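Local coordinates for protein HP0721 (Helicobacter pylori, PDB 2XRH) that is of unknown function, a secreted DUF1104-family protein whose truncated helical form holds nicotinic acid in the crystal, at residues A20-V25 with V32-E37; K40-M45 with K51-Q56; A83-K86 with E90-D93; A71-R76 with D94-R99. One frame throughout, in Å; residues are numbered along the deposited sequence.

Contact 1: residues A20-V25 with V32-E37. With NIO (nicotinic acid), chain B.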
loop_
_atom_site.group_PDB
_atom_site.type_symbol
_atom_site.label_atom_id
_atom_site.label_comp_id
_atom_site.label_asym_id
_atom_site.label_seq_id
_atom_site.Cartn_x
_atom_site.Cartn_y
_atom_site.Cartn_z
ATOM N N ALA A 20 -2.199 -11.000 18.109
ATOM C CA ALA A 20 -2.421 -11.293 16.689
ATOM C C ALA A 20 -3.769 -10.765 16.184
ATOM O O ALA A 20 -3.828 -10.161 15.104
ATOM C CB ALA A 20 -2.304 -12.769 16.412
ATOM N N LYS A 21 -4.834 -10.948 16.959
ATOM C CA LYS A 21 -6.190 -10.567 16.549
ATOM C C LYS A 21 -6.387 -9.060 16.355
ATOM O O LYS A 21 -7.282 -8.655 15.637
ATOM C CB LYS A 21 -7.205 -11.100 17.547
ATOM C CG LYS A 21 -7.436 -12.581 17.385
ATOM C CD LYS A 21 -8.294 -13.142 18.484
ATOM C CE LYS A 21 -8.654 -14.576 18.140
ATOM N NZ LYS A 21 -9.513 -15.186 19.157
ATOM N N MET A 22 -5.534 -8.265 16.973
ATOM C CA MET A 22 -5.632 -6.799 16.856
ATOM C C MET A 22 -4.763 -6.273 15.708
ATOM O O MET A 22 -4.724 -5.066 15.465
ATOM C CB MET A 22 -5.327 -6.084 18.155
ATOM C CG MET A 22 -3.991 -6.294 18.661
ATOM S SD MET A 22 -3.698 -5.366 20.208
ATOM C CE MET A 22 -4.640 -6.307 21.364
ATOM N N ALA A 23 -4.078 -7.155 14.981
ATOM C CA ALA A 23 -3.246 -6.693 13.865
ATOM C C ALA A 23 -4.075 -5.911 12.866
ATOM O O ALA A 23 -5.132 -6.312 12.431
ATOM C CB ALA A 23 -2.533 -7.841 13.161
ATOM N N GLY A 24 -3.551 -4.756 12.520
ATOM C CA GLY A 24 -4.219 -3.851 11.546
ATOM C C GLY A 24 -5.224 -2.885 12.133
ATOM O O GLY A 24 -5.682 -1.969 11.430
ATOM N N VAL A 25 -5.581 -3.056 13.403
ATOM C CA VAL A 25 -6.570 -2.209 14.077
ATOM C C VAL A 25 -6.003 -1.411 15.228
ATOM O O VAL A 25 -6.694 -0.537 15.740
ATOM C CB VAL A 25 -7.779 -3.018 14.552
ATOM C CG1 VAL A 25 -8.366 -3.738 13.398
ATOM C CG2 VAL A 25 -7.411 -3.952 15.566
ATOM N N VAL A 32 3.951 1.908 18.323
ATOM C CA VAL A 32 5.324 1.634 18.743
ATOM C C VAL A 32 5.332 0.606 19.891
ATOM O O VAL A 32 6.090 -0.355 19.867
ATOM C CB VAL A 32 6.086 2.944 19.130
ATOM C CG1 VAL A 32 7.397 2.646 19.841
ATOM C CG2 VAL A 32 6.347 3.762 17.865
ATOM N N ASP A 33 4.479 0.788 20.876
ATOM C CA ASP A 33 4.379 -0.145 21.968
ATOM C C ASP A 33 3.928 -1.522 21.494
ATOM O O ASP A 33 4.449 -2.533 21.928
ATOM C CB ASP A 33 3.407 0.361 23.028
ATOM C CG ASP A 33 3.985 1.502 23.881
ATOM O OD1 ASP A 33 5.195 1.797 23.809
ATOM O OD2 ASP A 33 3.195 2.115 24.616
ATOM N N TYR A 34 2.984 -1.560 20.563
ATOM C CA TYR A 34 2.535 -2.836 20.016
ATOM C C TYR A 34 3.668 -3.563 19.315
ATOM O O TYR A 34 3.870 -4.759 19.517
ATOM C CB TYR A 34 1.404 -2.567 19.037
ATOM C CG TYR A 34 0.804 -3.793 18.353
ATOM C CD1 TYR A 34 0.078 -4.732 19.031
ATOM C CD2 TYR A 34 0.919 -3.928 16.965
ATOM C CE1 TYR A 34 -0.487 -5.839 18.365
ATOM C CE2 TYR A 34 0.359 -4.989 16.303
ATOM C CZ TYR A 34 -0.336 -5.946 16.985
ATOM O OH TYR A 34 -0.897 -7.011 16.311
ATOM N N THR A 35 4.393 -2.861 18.480
ATOM C CA THR A 35 5.486 -3.427 17.701
ATOM C C THR A 35 6.606 -3.905 18.617
ATOM O O THR A 35 7.114 -5.003 18.441
ATOM C CB THR A 35 6.011 -2.384 16.717
ATOM O OG1 THR A 35 4.946 -1.951 15.856
ATOM C CG2 THR A 35 7.158 -2.888 15.881
ATOM N N LYS A 36 6.950 -3.103 19.629
ATOM C CA LYS A 36 7.910 -3.540 20.639
ATOM C C LYS A 36 7.445 -4.825 21.335
ATOM O O LYS A 36 8.260 -5.720 21.557
ATOM C CB LYS A 36 8.198 -2.420 21.648
ATOM C CG LYS A 36 8.955 -1.235 21.049
ATOM C CD LYS A 36 9.135 -0.096 22.047
ATOM C CE LYS A 36 10.071 0.954 21.469
ATOM N NZ LYS A 36 10.291 2.116 22.425
ATOM N N GLU A 37 6.177 -4.934 21.677
ATOM C CA GLU A 37 5.665 -6.124 22.332
ATOM C C GLU A 37 5.748 -7.350 21.409
ATOM O O GLU A 37 6.191 -8.404 21.820
ATOM C CB GLU A 37 4.266 -5.955 22.873
ATOM C CG GLU A 37 3.811 -7.132 23.748
ATOM C CD GLU A 37 4.505 -7.176 25.125
ATOM O OE1 GLU A 37 4.960 -6.111 25.604
ATOM O OE2 GLU A 37 4.603 -8.267 25.707
HETATM N N NIO B . 3.247 -2.885 13.341
HETATM C C1 NIO B . 1.951 -2.740 12.996
HETATM C C2 NIO B . 1.601 -2.386 11.680
HETATM C C3 NIO B . 2.564 -2.152 10.742
HETATM C C4 NIO B . 3.884 -2.315 11.135
HETATM C C5 NIO B . 4.202 -2.676 12.441
HETATM C C6 NIO B . 0.180 -2.134 11.320
HETATM O O1 NIO B . -0.037 -1.280 10.412
HETATM O O2 NIO B . -0.722 -2.694 11.956
#

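Contact 2: residues K40-M45 with K51-Q56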
loop_
_atom_site.group_PDB
_atom_site.type_symbol
_atom_site.label_atom_id
_atom_site.label_comp_id
_atom_site.label_asym_id
_atom_site.label_seq_id
_atom_site.Cartn_x
_atom_site.Cartn_y
_atom_site.Cartn_z
ATOM N N LYS A 40 9.359 -8.365 21.148
ATOM C CA LYS A 40 9.691 -9.028 22.420
ATOM C C LYS A 40 9.253 -10.494 22.424
ATOM O O LYS A 40 10.044 -11.387 22.769
ATOM C CB LYS A 40 9.045 -8.284 23.588
ATOM C CG LYS A 40 9.053 -9.044 24.893
ATOM C CD LYS A 40 8.898 -8.073 26.057
ATOM C CE LYS A 40 9.964 -6.978 26.031
ATOM N NZ LYS A 40 11.340 -7.492 26.266
ATOM N N ARG A 41 8.010 -10.753 22.041
ATOM C CA ARG A 41 7.450 -12.099 22.049
ATOM C C ARG A 41 8.156 -12.966 21.007
ATOM O O ARG A 41 8.551 -14.092 21.292
ATOM C CB ARG A 41 5.934 -12.138 21.763
ATOM C CG ARG A 41 5.016 -11.278 22.612
ATOM C CD ARG A 41 4.973 -11.641 24.034
ATOM N NE ARG A 41 4.124 -10.703 24.805
ATOM C CZ ARG A 41 2.816 -10.801 25.038
ATOM N NH1 ARG A 41 2.113 -11.845 24.612
ATOM N NH2 ARG A 41 2.205 -9.878 25.794
ATOM N N MET A 42 8.367 -12.409 19.828
ATOM C CA MET A 42 8.946 -13.189 18.725
ATOM C C MET A 42 10.393 -13.580 18.953
ATOM O O MET A 42 10.807 -14.664 18.526
ATOM C CB MET A 42 8.868 -12.426 17.426
ATOM C CG MET A 42 7.510 -12.448 16.852
ATOM S SD MET A 42 7.556 -11.688 15.218
ATOM C CE MET A 42 5.956 -12.132 14.579
ATOM N N GLU A 43 11.153 -12.688 19.591
ATOM C CA GLU A 43 12.553 -12.932 19.935
ATOM C C GLU A 43 12.721 -14.173 20.795
ATOM O O GLU A 43 13.812 -14.761 20.821
ATOM C CB GLU A 43 13.108 -11.754 20.727
ATOM C CG GLU A 43 13.377 -10.509 19.943
ATOM C CD GLU A 43 14.828 -10.389 19.544
ATOM O OE1 GLU A 43 15.585 -11.348 19.813
ATOM O OE2 GLU A 43 15.206 -9.338 18.977
ATOM N N LYS A 44 11.659 -14.559 21.507
ATOM C CA LYS A 44 11.697 -15.678 22.453
ATOM C C LYS A 44 11.291 -16.990 21.806
ATOM O O LYS A 44 11.635 -18.071 22.286
ATOM C CB LYS A 44 10.760 -15.406 23.634
ATOM C CG LYS A 44 11.125 -14.182 24.455
ATOM C CD LYS A 44 10.122 -13.872 25.616
ATOM C CE LYS A 44 10.613 -12.634 26.418
ATOM N NZ LYS A 44 9.744 -12.139 27.548
ATOM N N MET A 45 10.593 -16.893 20.689
ATOM C CA MET A 45 9.959 -18.018 20.073
ATOM C C MET A 45 10.922 -18.851 19.212
ATOM O O MET A 45 11.784 -18.301 18.497
ATOM C CB MET A 45 8.919 -17.498 19.098
ATOM C CG MET A 45 7.735 -16.860 19.776
ATOM S SD MET A 45 6.437 -16.361 18.603
ATOM C CE MET A 45 5.355 -15.473 19.754
ATOM N N LYS A 51 7.198 -18.245 12.841
ATOM C CA LYS A 51 6.642 -18.185 11.469
ATOM C C LYS A 51 5.129 -18.343 11.520
ATOM O O LYS A 51 4.391 -17.660 10.777
ATOM C CB LYS A 51 7.254 -19.237 10.566
ATOM C CG LYS A 51 8.736 -18.990 10.193
ATOM C CD LYS A 51 9.308 -20.151 9.375
ATOM C CE LYS A 51 10.801 -20.015 9.037
ATOM N NZ LYS A 51 11.268 -18.643 8.637
ATOM N N ALA A 52 4.654 -19.245 12.358
ATOM C CA ALA A 52 3.203 -19.440 12.567
ATOM C C ALA A 52 2.531 -18.167 13.068
ATOM O O ALA A 52 1.439 -17.783 12.608
ATOM C CB ALA A 52 2.936 -20.576 13.551
ATOM N N PHE A 53 3.184 -17.517 14.002
ATOM C CA PHE A 53 2.661 -16.325 14.627
ATOM C C PHE A 53 2.626 -15.191 13.599
ATOM O O PHE A 53 1.635 -14.445 13.482
ATOM C CB PHE A 53 3.503 -15.962 15.856
ATOM C CG PHE A 53 2.985 -14.788 16.639
ATOM C CD1 PHE A 53 1.714 -14.829 17.206
ATOM C CD2 PHE A 53 3.773 -13.658 16.820
ATOM C CE1 PHE A 53 1.243 -13.761 17.938
ATOM C CE2 PHE A 53 3.300 -12.591 17.584
ATOM C CZ PHE A 53 2.033 -12.660 18.135
ATOM N N HIS A 54 3.691 -15.059 12.841
ATOM C CA HIS A 54 3.771 -14.041 11.788
ATOM C C HIS A 54 2.676 -14.250 10.765
ATOM O O HIS A 54 2.053 -13.289 10.322
ATOM C CB HIS A 54 5.141 -14.075 11.130
ATOM C CG HIS A 54 5.588 -12.755 10.616
ATOM N ND1 HIS A 54 6.916 -12.399 10.541
ATOM C CD2 HIS A 54 4.880 -11.672 10.209
ATOM C CE1 HIS A 54 7.009 -11.171 10.058
ATOM N NE2 HIS A 54 5.789 -10.705 9.850
ATOM N N LYS A 55 2.401 -15.510 10.399
ATOM C CA LYS A 55 1.306 -15.806 9.486
ATOM C C LYS A 55 -0.024 -15.346 10.052
ATOM O O LYS A 55 -0.863 -14.774 9.322
ATOM C CB LYS A 55 1.264 -17.304 9.161
ATOM C CG LYS A 55 0.223 -17.741 8.127
ATOM C CD LYS A 55 0.308 -19.278 7.964
ATOM C CE LYS A 55 -0.555 -19.861 6.860
ATOM N NZ LYS A 55 -0.659 -21.334 7.027
ATOM N N GLN A 56 -0.245 -15.593 11.320
ATOM C CA GLN A 56 -1.466 -15.135 11.980
ATOM C C GLN A 56 -1.578 -13.626 11.977
ATOM O O GLN A 56 -2.650 -13.065 11.710
ATOM C CB GLN A 56 -1.568 -15.665 13.406
ATOM C CG GLN A 56 -1.701 -17.153 13.483
ATOM C CD GLN A 56 -2.906 -17.618 12.698
ATOM O OE1 GLN A 56 -4.018 -17.190 12.983
ATOM N NE2 GLN A 56 -2.687 -18.449 11.663
#

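Contact 3: residues A83-K86 with E90-D93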
loop_
_atom_site.group_PDB
_atom_site.type_symbol
_atom_site.label_atom_id
_atom_site.label_comp_id
_atom_site.label_asym_id
_atom_site.label_seq_id
_atom_site.Cartn_x
_atom_site.Cartn_y
_atom_site.Cartn_z
ATOM N N ALA A 83 4.616 7.340 13.159
ATOM C CA ALA A 83 4.794 6.952 14.538
ATOM C C ALA A 83 6.021 6.061 14.692
ATOM O O ALA A 83 6.778 6.211 15.629
ATOM C CB ALA A 83 3.539 6.276 15.107
ATOM N N LEU A 84 6.189 5.091 13.804
ATOM C CA LEU A 84 7.304 4.200 13.902
ATOM C C LEU A 84 8.613 4.978 13.762
ATOM O O LEU A 84 9.577 4.682 14.484
ATOM C CB LEU A 84 7.248 3.127 12.825
ATOM C CG LEU A 84 6.220 2.043 13.104
ATOM C CD1 LEU A 84 6.021 1.162 11.794
ATOM C CD2 LEU A 84 6.576 1.212 14.297
ATOM N N LYS A 85 8.644 5.924 12.829
ATOM C CA LYS A 85 9.837 6.794 12.605
ATOM C C LYS A 85 10.191 7.496 13.900
ATOM O O LYS A 85 11.365 7.482 14.355
ATOM C CB LYS A 85 9.591 7.848 11.534
ATOM C CG LYS A 85 9.269 7.383 10.134
ATOM C CD LYS A 85 10.091 6.213 9.655
ATOM C CE LYS A 85 9.283 5.272 8.713
ATOM N NZ LYS A 85 8.419 4.308 9.447
ATOM N N LYS A 86 9.187 8.081 14.519
ATOM C CA LYS A 86 9.410 8.879 15.740
ATOM C C LYS A 86 9.829 8.071 16.903
ATOM O O LYS A 86 10.496 8.594 17.812
ATOM C CB LYS A 86 8.149 9.565 16.182
ATOM C CG LYS A 86 7.865 10.716 15.376
ATOM C CD LYS A 86 6.941 11.656 16.152
ATOM C CE LYS A 86 6.566 12.739 15.232
ATOM N NZ LYS A 86 5.743 12.240 14.135
ATOM N N GLU A 90 12.205 0.359 13.038
ATOM C CA GLU A 90 12.843 -0.180 11.782
ATOM C C GLU A 90 12.298 0.043 10.318
ATOM O O GLU A 90 12.752 -0.664 9.417
ATOM C CB GLU A 90 12.993 -1.713 11.998
ATOM C CG GLU A 90 13.494 -2.547 10.795
ATOM C CD GLU A 90 13.782 -3.994 11.150
ATOM O OE1 GLU A 90 14.843 -4.259 11.761
ATOM O OE2 GLU A 90 12.957 -4.876 10.797
ATOM N N ASP A 91 11.439 1.026 10.045
ATOM C CA ASP A 91 10.664 1.098 8.768
ATOM C C ASP A 91 9.831 -0.150 8.515
ATOM O O ASP A 91 10.336 -1.253 8.611
ATOM C CB ASP A 91 11.532 1.209 7.499
ATOM C CG ASP A 91 12.669 2.151 7.633
ATOM O OD1 ASP A 91 12.441 3.366 7.440
ATOM O OD2 ASP A 91 13.798 1.662 7.872
ATOM N N MET A 92 8.575 0.025 8.124
ATOM C CA MET A 92 7.819 -1.071 7.541
ATOM C C MET A 92 8.506 -1.531 6.266
ATOM O O MET A 92 8.953 -0.703 5.453
ATOM C CB MET A 92 6.401 -0.615 7.162
ATOM C CG MET A 92 5.434 -0.474 8.325
ATOM S SD MET A 92 3.781 0.043 7.737
ATOM C CE MET A 92 4.241 1.739 7.367
ATOM N N ASP A 93 8.549 -2.850 6.069
ATOM C CA ASP A 93 9.058 -3.423 4.827
ATOM C C ASP A 93 8.099 -3.071 3.680
ATOM O O ASP A 93 8.517 -2.746 2.570
ATOM C CB ASP A 93 9.169 -4.962 4.906
ATOM C CG ASP A 93 10.151 -5.466 5.985
ATOM O OD1 ASP A 93 10.890 -4.675 6.621
ATOM O OD2 ASP A 93 10.183 -6.699 6.196
HETATM O O HOH W 1 7.654 2.685 7.550
#

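Contact 4: residues A71-R76 with D94-R99. With NIO (nicotinic acid), chain B.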
loop_
_atom_site.group_PDB
_atom_site.type_symbol
_atom_site.label_atom_id
_atom_site.label_comp_id
_atom_site.label_asym_id
_atom_site.label_seq_id
_atom_site.Cartn_x
_atom_site.Cartn_y
_atom_site.Cartn_z
ATOM N N ALA A 71 -8.893 5.113 1.339
ATOM C CA ALA A 71 -8.616 6.386 1.954
ATOM C C ALA A 71 -8.337 6.238 3.455
ATOM O O ALA A 71 -7.375 6.791 3.985
ATOM C CB ALA A 71 -9.743 7.364 1.732
ATOM N N ASP A 72 -9.194 5.496 4.126
ATOM C CA ASP A 72 -9.050 5.331 5.563
ATOM C C ASP A 72 -7.808 4.467 5.856
ATOM O O ASP A 72 -7.097 4.727 6.820
ATOM C CB ASP A 72 -10.287 4.679 6.158
ATOM C CG ASP A 72 -11.476 5.590 6.215
ATOM O OD1 ASP A 72 -11.310 6.819 6.288
ATOM O OD2 ASP A 72 -12.591 5.047 6.184
ATOM N N PHE A 73 -7.559 3.434 5.048
ATOM C CA PHE A 73 -6.401 2.571 5.285
ATOM C C PHE A 73 -5.086 3.320 5.087
ATOM O O PHE A 73 -4.162 3.220 5.915
ATOM C CB PHE A 73 -6.447 1.350 4.390
ATOM C CG PHE A 73 -5.295 0.430 4.582
ATOM C CD1 PHE A 73 -5.214 -0.397 5.666
ATOM C CD2 PHE A 73 -4.372 0.252 3.576
ATOM C CE1 PHE A 73 -4.153 -1.290 5.830
ATOM C CE2 PHE A 73 -3.310 -0.656 3.751
ATOM C CZ PHE A 73 -3.217 -1.406 4.877
ATOM N N GLU A 74 -5.005 4.096 4.027
ATOM C CA GLU A 74 -3.816 4.879 3.767
ATOM C C GLU A 74 -3.560 5.906 4.870
ATOM O O GLU A 74 -2.414 6.120 5.307
ATOM C CB GLU A 74 -3.914 5.587 2.430
ATOM C CG GLU A 74 -2.641 6.257 2.032
ATOM C CD GLU A 74 -2.798 6.951 0.735
ATOM O OE1 GLU A 74 -3.397 8.039 0.753
ATOM O OE2 GLU A 74 -2.361 6.390 -0.296
ATOM N N ALA A 75 -4.624 6.537 5.346
ATOM C CA ALA A 75 -4.480 7.519 6.442
ATOM C C ALA A 75 -3.870 6.837 7.643
ATOM O O ALA A 75 -2.965 7.385 8.268
ATOM C CB ALA A 75 -5.843 8.159 6.831
ATOM N N ARG A 76 -4.376 5.655 7.982
ATOM C CA ARG A 76 -3.783 4.917 9.101
ATOM C C ARG A 76 -2.328 4.523 8.840
ATOM O O ARG A 76 -1.468 4.686 9.731
ATOM C CB ARG A 76 -4.629 3.693 9.432
ATOM C CG ARG A 76 -4.122 2.997 10.628
ATOM C CD ARG A 76 -4.778 1.686 10.881
ATOM N NE ARG A 76 -4.157 0.946 11.985
ATOM C CZ ARG A 76 -3.193 0.032 11.886
ATOM N NH1 ARG A 76 -2.621 -0.358 10.746
ATOM N NH2 ARG A 76 -2.806 -0.575 12.974
ATOM N N ASP A 94 6.804 -3.130 3.975
ATOM C CA ASP A 94 5.760 -2.904 2.990
ATOM C C ASP A 94 4.822 -1.824 3.524
ATOM O O ASP A 94 4.480 -1.831 4.706
ATOM C CB ASP A 94 5.025 -4.231 2.782
ATOM C CG ASP A 94 5.526 -5.331 3.740
ATOM O OD1 ASP A 94 5.800 -4.986 4.922
ATOM O OD2 ASP A 94 5.672 -6.514 3.338
ATOM N N ASP A 95 4.399 -0.896 2.669
ATOM C CA ASP A 95 3.489 0.128 3.092
ATOM C C ASP A 95 2.116 -0.366 3.520
ATOM O O ASP A 95 1.520 0.275 4.452
ATOM C CB ASP A 95 3.258 1.137 1.994
ATOM C CG ASP A 95 4.374 2.186 1.882
ATOM O OD1 ASP A 95 5.269 2.364 2.781
ATOM O OD2 ASP A 95 4.292 2.889 0.848
ATOM N N PHE A 96 1.616 -1.450 2.865
ATOM C CA PHE A 96 0.362 -2.143 3.300
ATOM C C PHE A 96 0.531 -2.751 4.700
ATOM O O PHE A 96 -0.366 -3.454 5.185
ATOM C CB PHE A 96 -0.104 -3.271 2.324
ATOM C CG PHE A 96 -0.831 -2.805 1.048
ATOM C CD1 PHE A 96 -2.212 -2.761 0.943
ATOM C CD2 PHE A 96 -0.106 -2.584 -0.144
ATOM C CE1 PHE A 96 -2.845 -2.321 -0.229
ATOM C CE2 PHE A 96 -0.743 -2.188 -1.342
ATOM C CZ PHE A 96 -2.126 -2.060 -1.384
ATOM N N GLY A 97 1.678 -2.536 5.339
ATOM C CA GLY A 97 1.965 -3.038 6.664
ATOM C C GLY A 97 1.888 -4.538 6.844
ATOM O O GLY A 97 2.422 -5.321 6.045
ATOM N N LEU A 98 1.173 -4.952 7.898
ATOM C CA LEU A 98 1.132 -6.323 8.276
ATOM C C LEU A 98 0.259 -7.142 7.347
ATOM O O LEU A 98 0.312 -8.345 7.419
ATOM C CB LEU A 98 0.651 -6.493 9.731
ATOM C CG LEU A 98 1.680 -6.340 10.848
ATOM C CD1 LEU A 98 0.994 -6.272 12.214
ATOM C CD2 LEU A 98 2.783 -7.418 10.764
ATOM N N ARG A 99 -0.546 -6.530 6.464
ATOM C CA ARG A 99 -1.366 -7.344 5.558
ATOM C C ARG A 99 -0.521 -8.256 4.758
ATOM O O ARG A 99 -0.913 -9.393 4.583
ATOM C CB ARG A 99 -2.205 -6.536 4.546
ATOM C CG ARG A 99 -3.114 -5.618 5.060
ATOM C CD ARG A 99 -3.824 -4.850 3.934
ATOM N NE ARG A 99 -4.337 -5.712 2.850
ATOM C CZ ARG A 99 -5.529 -6.284 2.800
ATOM N NH1 ARG A 99 -6.414 -6.119 3.753
ATOM N NH2 ARG A 99 -5.862 -7.036 1.762
HETATM N N NIO B . 3.247 -2.885 13.341
HETATM C C1 NIO B . 1.951 -2.740 12.996
HETATM C C2 NIO B . 1.601 -2.386 11.680
HETATM C C3 NIO B . 2.564 -2.152 10.742
HETATM C C4 NIO B . 3.884 -2.315 11.135
HETATM C C5 NIO B . 4.202 -2.676 12.441
HETATM C C6 NIO B . 0.180 -2.134 11.320
HETATM O O1 NIO B . -0.037 -1.280 10.412
HETATM O O2 NIO B . -0.722 -2.694 11.956
#

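Contact 1: residues A20-V25 with V32-E37
Y34 reaches across to the chain leaving helix 16-21 and fits its ring and hydroxyl against M22 and A23. M22 lays CG against the ring carbon CE1 of Y34, 3.5 Å away, with SD following along the same side. The sulfur sits 4.7 Å from the ring centroid of Y34 in an oblique Met-aromatic contact, and the two side chains run past each other in opposite directions. At the far end of the ring, the Y34 OH lies 3.4 Å from A23 CA. The hydroxyl makes no hydrogen bond with A23, whose N is badly angled for it; its bond is to the backbone O of L19. CG of Y34 is anti to the backbone N (chi1 180°), which sends the ring straight out from the helix toward 20-25. M22 instead holds CG between its own N and carbonyl carbon (chi1 62°) and bends again at the sulfur, keeping the thioether beside the tyrosine.

In the next shell, nicotinic acid puts C1 at the edge of the Y34 ring. T35 OG1, hydrogen-bonded to I31 O, stands 3.2 Å from the ring nitrogen of the ligand, while G24 N lies near its carboxylate. F11 meets Y34 edge-to-face. Helix 47-65 packs alongside, L57 touching Y34 and F53 touching A20, so Y34 is buried between helix 47-65 and the chain leaving helix 16-21.

Contact 2: residues K40-M45 with K51-Q56
M42, in the last turn of helix 31-44, and M45, just beyond its end, bring their methyl groups to F53 of the following helix. The tight part lies around ring atom CD2 of F53: the CE of M42 comes within 3.5 Å of it, and the CE of M45 within 3.8 Å. The two approaches differ. M45 crosses the phenylalanine at about a right angle and sets its methyl over one ring face, 4.1 Å from the centroid and 23° off the normal, a CH-pi contact displaced toward the rim. Its sulfur stays farther off as an oblique Met-aromatic partner. M42 comes in obliquely, and the same methyl also lies over a face of H54, with CE 4.0 Å from the CG of H54. Beyond CG both methionine chains are extended (chi2 -173° in M42, -175° in M45), long enough to span the gap between the helices. F53 answers with CG anti to its backbone N, pointing the ring at the methionines.

The outer side is looser. H54 is only partly buried; its ND1 is hydrogen-bonded to R50 NH1, and its ring stacks on H58. R41 starts toward the other helix, then turns away to salt bridges with E37 and D16, while the lysines and glutamate on the outward side are exposed. F53 also packs on D16 and A20 of helix 16-21. The whole is a helical hairpin: two consecutive helices joined by a tight turn, with thioethers and an aromatic ring packed between them and charged residues on the outer surface.

Contact 3: residues A83-K86 with E90-D93
L84 and K85, at the end of helix 70-86, face the returning loop 90-93, the leucine meeting M92 and the lysine meeting D91 and, through water, the backbone. Along the loop, E90 comes first, and its side chain sets off away from the helix; its carboxylate has a long, weak ion pair with K39. The chain then takes an unusual conformation at D91, with phi positive at 56°. The carboxylate swings back from there so that OD1 lies 3.9 Å from the CE of K85. The charged atoms do not join: the NZ of K85 is 4.6 Å from OD1 of D91, too far for a salt bridge, though the opposite charges may still attract each other.

At M92 the link becomes direct on the apolar side and water-mediated on the polar side. The backbone N of M92 gives its hydrogen to a water 2.9 Å away, and that same water accepts from the NZ of K85 at 2.6 Å, bridging helix and loop. The lysine gets there by bending at chi2, chi3 and chi4, which curls the ammonium group back along its own helix, where it also binds the carbonyl O of K81. On the other side, CD1 of L84 touches CG of M92 at 3.9 Å, the two side chains crossing at about a right angle. M92 bends at the sulfur and goes on to touch the nicotinic acid. M92 also packs on Q77 and K81 of helix 70-86, while L84 packs on T35 and A83 on I31, seating this helix end against helix 31-44.

Contact 4: residues A71-R76 with D94-R99
The helical turn carrying F73 meets a type I beta turn, D94 to G97, that leads into a short 3-10 segment, and the backbone O of F96 lies in the plane of the F73 ring, 3.5 Å from CZ at its edge. F73 extends from its helix with CG anti to the backbone N (chi1 -180°), bringing the CZ end of the ring against the loop. There the CD of R99 comes to 3.6 Å from the CZ of F73, approaching obliquely. The F96 ring joins from another direction, its CD1 at 3.7 Å from CE2 of F73. The planes of these two rings are inclined by 33°, an oblique pair.

The same two segments supply R76 and L98 to the nicotinic acid pocket. R76, fully extended as far as NE, carries its guanidinium to the ligand carboxylate, where R76 NH1 binds O1 at 2.8 Å. R76 NH2 binds O2 of the ligand at 3.1 Å, and a weaker bond runs from NH1 to O2. NH2 also holds the O of V26, which helps fix the turn of the group. L98 lays CD1 3.7 Å from C1 of the ligand.

These elements also form part of the dimer. R99 carries on past F73 to a salt bridge with D66 of its own chain and another with E74 of the second subunit, and the F96 ring meets F96 of that subunit with nearly parallel planes.

Contacts 1 and 4 are the buried ones, and contacts 1, 3 and 4 all reach the nicotinic acid. Contact 1 lies near the centre of the chain, whereas contact 4, its centre about 13 Å from the centre of the chain, also faces the second subunit. Contacts 2 and 3 are partly buried. Helix 31-44 serves contacts 1 and 2, which meet where A20 packs on F53; helix 70-86 serves contacts 3 and 4, which meet between M92 and G97. Methionine beside an aromatic ring marks contacts 1 and 2, contact 3 adds a bridging water, and contact 4 combines phenylalanine packing with an arginine grip on the ligand.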